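Local coordinates for protein RNase NGR3 (Nicotiana glutinosa, PDB 1VD3) that probably cleaves RNA as a secreted endonuclease of the ribonuclease T2 family, and binds the nucleotide 2'-UMP in its active site, at residues F40-L45 / D118-S123; P47-E50 / W54-N57. All blocks are in the same frame, centred on the assembly; numbering follows the deposited sequence.

Interaction 1 (F40-L45 / D118-S123); sequences FSIHGL and DFRKKS. With U2P (phosphoric acid mono-[2-(2,4-dioxo-3,4-dihydro-2H-pyrimidin-1-yl)-4-hydroxy-5-hydroxymethyl-tetrahydro-furan-3-yl] ester), chain B.
Ile-42 and Arg-120 supply the apolar part of this contact, their side chains crossing at a slant between strand and helix. CG1 of Ile-42 meets the methylene stem of Arg-120, 3.7 Å from CD and slightly farther from CG, while Ile-42 CD1 lies 4.0 Å from Arg-120 CB. Arg-120 leaves the helix with its CG trans to the backbone N (chi1 -167°), and a bend at chi3 then turns the guanidinium toward the start of the strand. Ala-116 and Leu-117, one turn earlier on helix 109-123, also touch Ile-42.

The polar link is slight: Arg-120 NH1 donates a weak, bent hydrogen bond to Phe-40 O, 3.1 Å away with an N-H...O angle of 135°. The stronger partner of NH1 is Asp-39, in a salt bridge just before the strand.

Helix 109-123 thus packs against strand 41-48 of the antiparallel sheet of the T2 fold, and the strand carries a classic beta bulge, His-43 and Gly-44 both facing Val-14 of strand 10-16.

Ligand binding occupies His-43, a ligand-pocket residue and probably part of the active site, which does not touch the helix. NE2 donates to U2P O3P over 2.9 Å, the phosphate oxygen lying at the ring edge near its plane. CE1 comes within 3.2 Å of U2P O3'. U2P is also hydrogen-bonded to His-96, Lys-100 and His-101. ND1 of His-43 is hydrogen-bonded to Gln-175, which limits rotation of the ring; a leucine in place of His-43 would probably leave both O3P and Gln-175 without this partner.

Interaction 2 (P47-E50 / W54-N57); sequences PNYE and WPQN. With U2P (phosphoric acid mono-[2-(2,4-dioxo-3,4-dihydro-2H-pyrimidin-1-yl)-4-hydroxy-5-hydroxymethyl-tetrahydro-furan-3-yl] ester), chain B.
Trp-54 rests its CB on the backbone of strand 41-48, 3.5 Å from Pro-47 O, with the side-chain amide of Asn-48 beside it. From there CG falls between the backbone N and the carbonyl carbon (chi1 65°), a setting that swings the indole away from the strand and under the uracil of 2'-UMP. U2P N3 hovers 3.3 Å above the indole plane, over its centre, nearest to CE2 of Trp-54. Farther out, CE3 and CZ3 lie beneath C4 and O4 of the base, and CZ2 beneath C2. At the rim, Trp-54 NE1 donates to Gln-56 OE1 on a lone pair (3.0 Å, 153° at the hydrogen), which helps fix the turn of the ring. Asn-48 and Trp-54 also bind AMP and GMP in other complexes of this protein, so the pair forms part of a base pocket.

Next along the chain, Pro-55 sets CD over one face of Tyr-49, a CH-pi contact 3.8 Å from that ring's centroid, while its CB reaches Tyr-49 OH at 3.5 Å. One water bridges the backbones, donating to Pro-47 O (2.8 Å) and to Pro-55 O (2.6 Å).

The loop that follows strand 41-48 lies between two elements: backbone hydrogen bonds join Asn-48 to Phe-10, at the start of strand 10-16, and to Asp-9 just before it, and Gln-56 and Asn-57 touch Lys-100 of helix 91-102.

In the fold
Both contacts draw on strand 41-48, interaction 2 being nested within the chain loop that interaction 1 closes; their centres are about 19 Å apart. Interaction 1 is buried near the middle of the chain and joins strand to helix through aliphatic packing and one weak hydrogen bond. Interaction 2 lies farther out, only partly buried, where the strand gives way to a loop, and relies on proline against aromatic ring and a bridging water. The bound nucleotide divides likewise: residues 40-45 give its phosphate one histidine hydrogen bond, whereas 47-50 and 54-57 attend to the base, chiefly through a flat indole.

Interaction 1 (F40-L45 / D118-S123)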
loop_
_atom_site.group_PDB
_atom_site.type_symbol
_atom_site.label_atom_id
_atom_site.label_comp_id
_atom_site.label_asym_id
_atom_site.label_seq_id
_atom_site.Cartn_x
_atom_site.Cartn_y
_atom_site.Cartn_z
ATOM N N PHE A 40 -2.018 -7.799 -3.744
ATOM C CA PHE A 40 -1.491 -6.546 -3.233
ATOM C C PHE A 40 -1.865 -6.426 -1.769
ATOM O O PHE A 40 -2.981 -6.760 -1.374
ATOM C CB PHE A 40 -2.050 -5.356 -4.014
ATOM C CG PHE A 40 -1.484 -5.229 -5.395
ATOM C CD1 PHE A 40 -1.982 -5.997 -6.441
ATOM C CD2 PHE A 40 -0.413 -4.374 -5.642
ATOM C CE1 PHE A 40 -1.421 -5.919 -7.712
ATOM C CE2 PHE A 40 0.155 -4.289 -6.906
ATOM C CZ PHE A 40 -0.349 -5.064 -7.944
ATOM N N SER A 41 -0.913 -5.961 -0.970
ATOM C CA SER A 41 -1.115 -5.787 0.458
ATOM C C SER A 41 -1.067 -4.305 0.797
ATOM O O SER A 41 -0.625 -3.486 -0.004
ATOM C CB SER A 41 -0.018 -6.513 1.230
ATOM O OG SER A 41 1.242 -5.933 0.947
ATOM N N ILE A 42 -1.514 -3.967 1.995
ATOM C CA ILE A 42 -1.515 -2.576 2.432
ATOM C C ILE A 42 -0.169 -2.187 3.030
ATOM O O ILE A 42 0.411 -2.946 3.806
ATOM C CB ILE A 42 -2.595 -2.348 3.517
ATOM C CG1 ILE A 42 -3.985 -2.619 2.932
ATOM C CG2 ILE A 42 -2.491 -0.926 4.080
ATOM C CD1 ILE A 42 -5.050 -2.872 3.981
ATOM N N HIS A 43 0.347 -1.022 2.647
ATOM C CA HIS A 43 1.579 -0.528 3.261
ATOM C C HIS A 43 1.062 0.454 4.307
ATOM O O HIS A 43 1.414 0.366 5.482
ATOM C CB HIS A 43 2.491 0.204 2.258
ATOM C CG HIS A 43 3.670 0.883 2.897
ATOM N ND1 HIS A 43 4.834 1.159 2.209
ATOM C CD2 HIS A 43 3.861 1.353 4.154
ATOM C CE1 HIS A 43 5.689 1.767 3.015
ATOM N NE2 HIS A 43 5.122 1.897 4.201
ATOM N N GLY A 44 0.212 1.384 3.874
ATOM C CA GLY A 44 -0.341 2.347 4.815
ATOM C C GLY A 44 -1.323 3.348 4.238
ATOM O O GLY A 44 -1.481 3.452 3.027
ATOM N N LEU A 45 -2.001 4.068 5.127
ATOM C CA LEU A 45 -2.965 5.106 4.753
ATOM C C LEU A 45 -2.346 6.364 5.367
ATOM O O LEU A 45 -2.321 6.513 6.591
ATOM C CB LEU A 45 -4.329 4.807 5.382
ATOM C CG LEU A 45 -5.473 5.786 5.111
ATOM C CD1 LEU A 45 -5.683 5.960 3.612
ATOM C CD2 LEU A 45 -6.738 5.261 5.778
ATOM N N ASP A 118 -10.952 -1.558 3.844
ATOM C CA ASP A 118 -12.023 -1.283 2.887
ATOM C C ASP A 118 -11.502 -0.763 1.552
ATOM O O ASP A 118 -11.952 -1.194 0.491
ATOM C CB ASP A 118 -13.022 -0.270 3.452
ATOM C CG ASP A 118 -13.912 -0.859 4.533
ATOM O OD1 ASP A 118 -13.929 -2.099 4.686
ATOM O OD2 ASP A 118 -14.605 -0.078 5.220
ATOM N N PHE A 119 -10.562 0.174 1.592
ATOM C CA PHE A 119 -10.037 0.708 0.346
ATOM C C PHE A 119 -9.181 -0.284 -0.422
ATOM O O PHE A 119 -9.085 -0.202 -1.645
ATOM C CB PHE A 119 -9.286 2.017 0.607
ATOM C CG PHE A 119 -10.206 3.172 0.878
ATOM C CD1 PHE A 119 -10.328 3.707 2.155
ATOM C CD2 PHE A 119 -11.000 3.686 -0.140
ATOM C CE1 PHE A 119 -11.234 4.733 2.414
ATOM C CE2 PHE A 119 -11.911 4.714 0.109
ATOM C CZ PHE A 119 -12.027 5.237 1.390
ATOM N N ARG A 120 -8.557 -1.226 0.279
ATOM C CA ARG A 120 -7.760 -2.222 -0.424
ATOM C C ARG A 120 -8.749 -3.065 -1.238
ATOM O O ARG A 120 -8.521 -3.366 -2.414
ATOM C CB ARG A 120 -7.008 -3.135 0.554
ATOM C CG ARG A 120 -5.928 -3.975 -0.133
ATOM C CD ARG A 120 -5.531 -5.181 0.698
ATOM N NE ARG A 120 -6.619 -6.154 0.749
ATOM C CZ ARG A 120 -6.863 -7.060 -0.193
ATOM N NH1 ARG A 120 -6.089 -7.138 -1.271
ATOM N NH2 ARG A 120 -7.903 -7.871 -0.071
ATOM N N LYS A 121 -9.858 -3.430 -0.607
ATOM C CA LYS A 121 -10.869 -4.241 -1.276
ATOM C C LYS A 121 -11.521 -3.481 -2.428
ATOM O O LYS A 121 -11.703 -4.022 -3.515
ATOM C CB LYS A 121 -11.936 -4.689 -0.272
ATOM C CG LYS A 121 -11.402 -5.580 0.841
ATOM C CD LYS A 121 -12.508 -6.004 1.804
ATOM C CE LYS A 121 -11.990 -6.979 2.859
ATOM N NZ LYS A 121 -10.918 -6.383 3.713
ATOM N N LYS A 122 -11.868 -2.223 -2.186
ATOM C CA LYS A 122 -12.497 -1.401 -3.211
ATOM C C LYS A 122 -11.591 -1.200 -4.422
ATOM O O LYS A 122 -12.052 -1.280 -5.564
ATOM C CB LYS A 122 -12.885 -0.041 -2.633
ATOM C CG LYS A 122 -13.949 -0.106 -1.551
ATOM C CD LYS A 122 -14.199 1.267 -0.944
ATOM C CE LYS A 122 -15.216 1.198 0.184
ATOM N NZ LYS A 122 -15.413 2.522 0.837
ATOM N N SER A 123 -10.305 -0.944 -4.180
ATOM C CA SER A 123 -9.371 -0.723 -5.280
ATOM C C SER A 123 -9.212 -1.983 -6.123
ATOM O O SER A 123 -8.910 -1.901 -7.307
ATOM C CB SER A 123 -8.014 -0.241 -4.757
ATOM O OG SER A 123 -7.377 -1.225 -3.971
HETATM O "O5'" U2P B . 10.285 5.334 1.015
HETATM C "C5'" U2P B . 9.902 6.495 1.791
HETATM C "C4'" U2P B . 9.300 6.054 3.133
HETATM O "O4'" U2P B . 8.882 7.272 3.913
HETATM C "C1'" U2P B . 7.409 7.362 4.275
HETATM N N1 U2P B . 6.621 8.515 3.657
HETATM C C6 U2P B . 6.973 8.804 2.361
HETATM C C5 U2P B . 6.203 9.670 1.541
HETATM C C4 U2P B . 5.008 10.310 2.135
HETATM O O4 U2P B . 4.232 10.990 1.472
HETATM N N3 U2P B . 4.814 10.081 3.534
HETATM C C2 U2P B . 5.585 9.225 4.355
HETATM O O2 U2P B . 5.347 9.136 5.542
HETATM C "C2'" U2P B . 7.004 5.884 4.084
HETATM O "O2'" U2P B . 7.298 5.067 5.258
HETATM P P U2P B . 6.463 4.975 6.588
HETATM O O1P U2P B . 6.756 4.352 7.854
HETATM O O2P U2P B . 5.653 6.223 6.738
HETATM O O3P U2P B . 5.457 4.006 6.187
HETATM C "C3'" U2P B . 7.920 5.375 2.958
HETATM O "O3'" U2P B . 8.051 3.913 3.098
#

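Interaction 2 (P47-E50 / W54-N57)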
loop_
_atom_site.group_PDB
_atom_site.type_symbol
_atom_site.label_atom_id
_atom_site.label_comp_id
_atom_site.label_asym_id
_atom_site.label_seq_id
_atom_site.Cartn_x
_atom_site.Cartn_y
_atom_site.Cartn_z
ATOM N N PRO A 47 -2.004 10.553 5.894
ATOM C CA PRO A 47 -2.570 11.901 5.798
ATOM C C PRO A 47 -1.468 12.732 5.125
ATOM O O PRO A 47 -0.298 12.609 5.494
ATOM C CB PRO A 47 -2.766 12.293 7.259
ATOM C CG PRO A 47 -3.051 10.971 7.926
ATOM C CD PRO A 47 -2.030 10.063 7.283
ATOM N N ASN A 48 -1.823 13.558 4.146
ATOM C CA ASN A 48 -0.826 14.359 3.428
ATOM C C ASN A 48 -1.314 15.783 3.148
ATOM O O ASN A 48 -2.509 16.072 3.246
ATOM C CB ASN A 48 -0.487 13.666 2.098
ATOM C CG ASN A 48 0.911 13.987 1.596
ATOM O OD1 ASN A 48 1.172 15.079 1.086
ATOM N ND2 ASN A 48 1.822 13.027 1.736
ATOM N N TYR A 49 -0.373 16.662 2.801
ATOM C CA TYR A 49 -0.676 18.053 2.457
ATOM C C TYR A 49 -0.488 18.198 0.952
ATOM O O TYR A 49 0.290 17.469 0.344
ATOM C CB TYR A 49 0.298 19.015 3.142
ATOM C CG TYR A 49 0.216 19.063 4.645
ATOM C CD1 TYR A 49 1.376 19.161 5.413
ATOM C CD2 TYR A 49 -1.014 19.062 5.304
ATOM C CE1 TYR A 49 1.318 19.259 6.796
ATOM C CE2 TYR A 49 -1.084 19.162 6.693
ATOM C CZ TYR A 49 0.089 19.260 7.431
ATOM O OH TYR A 49 0.035 19.355 8.801
ATOM N N GLU A 50 -1.187 19.151 0.347
ATOM C CA GLU A 50 -1.047 19.366 -1.081
ATOM C C GLU A 50 0.289 20.025 -1.426
ATOM O O GLU A 50 0.662 20.114 -2.597
ATOM C CB GLU A 50 -2.220 20.203 -1.603
ATOM C CG GLU A 50 -3.474 19.371 -1.820
ATOM C CD GLU A 50 -4.630 20.171 -2.376
ATOM O OE1 GLU A 50 -4.380 21.163 -3.093
ATOM O OE2 GLU A 50 -5.789 19.794 -2.106
ATOM N N TRP A 54 3.768 16.567 4.928
ATOM C CA TRP A 54 2.708 15.855 5.628
ATOM C C TRP A 54 2.922 15.864 7.128
ATOM O O TRP A 54 4.042 16.055 7.615
ATOM C CB TRP A 54 2.652 14.400 5.152
ATOM C CG TRP A 54 3.893 13.628 5.501
ATOM C CD1 TRP A 54 4.187 13.036 6.696
ATOM C CD2 TRP A 54 5.036 13.426 4.661
ATOM N NE1 TRP A 54 5.445 12.479 6.654
ATOM C CE2 TRP A 54 5.989 12.707 5.417
ATOM C CE3 TRP A 54 5.350 13.791 3.345
ATOM C CZ2 TRP A 54 7.235 12.339 4.895
ATOM C CZ3 TRP A 54 6.585 13.427 2.827
ATOM C CH2 TRP A 54 7.514 12.709 3.604
ATOM N N PRO A 55 1.838 15.662 7.886
ATOM C CA PRO A 55 1.939 15.634 9.341
ATOM C C PRO A 55 2.298 14.191 9.711
ATOM O O PRO A 55 1.958 13.256 8.979
ATOM C CB PRO A 55 0.530 16.004 9.779
ATOM C CG PRO A 55 -0.306 15.300 8.747
ATOM C CD PRO A 55 0.426 15.644 7.457
ATOM N N GLN A 56 3.009 14.008 10.816
ATOM C CA GLN A 56 3.360 12.665 11.258
ATOM C C GLN A 56 3.612 12.678 12.753
ATOM O O GLN A 56 4.014 13.701 13.309
ATOM C CB GLN A 56 4.592 12.136 10.509
ATOM C CG GLN A 56 5.895 12.868 10.784
ATOM C CD GLN A 56 7.087 12.128 10.212
ATOM O OE1 GLN A 56 7.148 11.863 9.011
ATOM N NE2 GLN A 56 8.039 11.782 11.071
ATOM N N ASN A 57 3.350 11.546 13.403
ATOM C CA ASN A 57 3.541 11.419 14.847
ATOM C C ASN A 57 2.797 12.543 15.557
ATOM O O ASN A 57 3.376 13.284 16.350
ATOM C CB ASN A 57 5.032 11.483 15.186
ATOM C CG ASN A 57 5.852 10.473 14.403
ATOM O OD1 ASN A 57 6.709 10.842 13.600
ATOM N ND2 ASN A 57 5.592 9.190 14.631
HETATM O "O5'" U2P B . 10.285 5.334 1.015
HETATM C "C5'" U2P B . 9.902 6.495 1.791
HETATM C "C4'" U2P B . 9.300 6.054 3.133
HETATM O "O4'" U2P B . 8.882 7.272 3.913
HETATM C "C1'" U2P B . 7.409 7.362 4.275
HETATM N N1 U2P B . 6.621 8.515 3.657
HETATM C C6 U2P B . 6.973 8.804 2.361
HETATM C C5 U2P B . 6.203 9.670 1.541
HETATM C C4 U2P B . 5.008 10.310 2.135
HETATM O O4 U2P B . 4.232 10.990 1.472
HETATM N N3 U2P B . 4.814 10.081 3.534
HETATM C C2 U2P B . 5.585 9.225 4.355
HETATM O O2 U2P B . 5.347 9.136 5.542
HETATM C "C2'" U2P B . 7.004 5.884 4.084
HETATM O "O2'" U2P B . 7.298 5.067 5.258
HETATM P P U2P B . 6.463 4.975 6.588
HETATM O O1P U2P B . 6.756 4.352 7.854
HETATM O O2P U2P B . 5.653 6.223 6.738
HETATM O O3P U2P B . 5.457 4.006 6.187
HETATM C "C3'" U2P B . 7.920 5.375 2.958
HETATM O "O3'" U2P B . 8.051 3.913 3.098
HETATM O O HOH W 1 0.795 11.279 7.663
#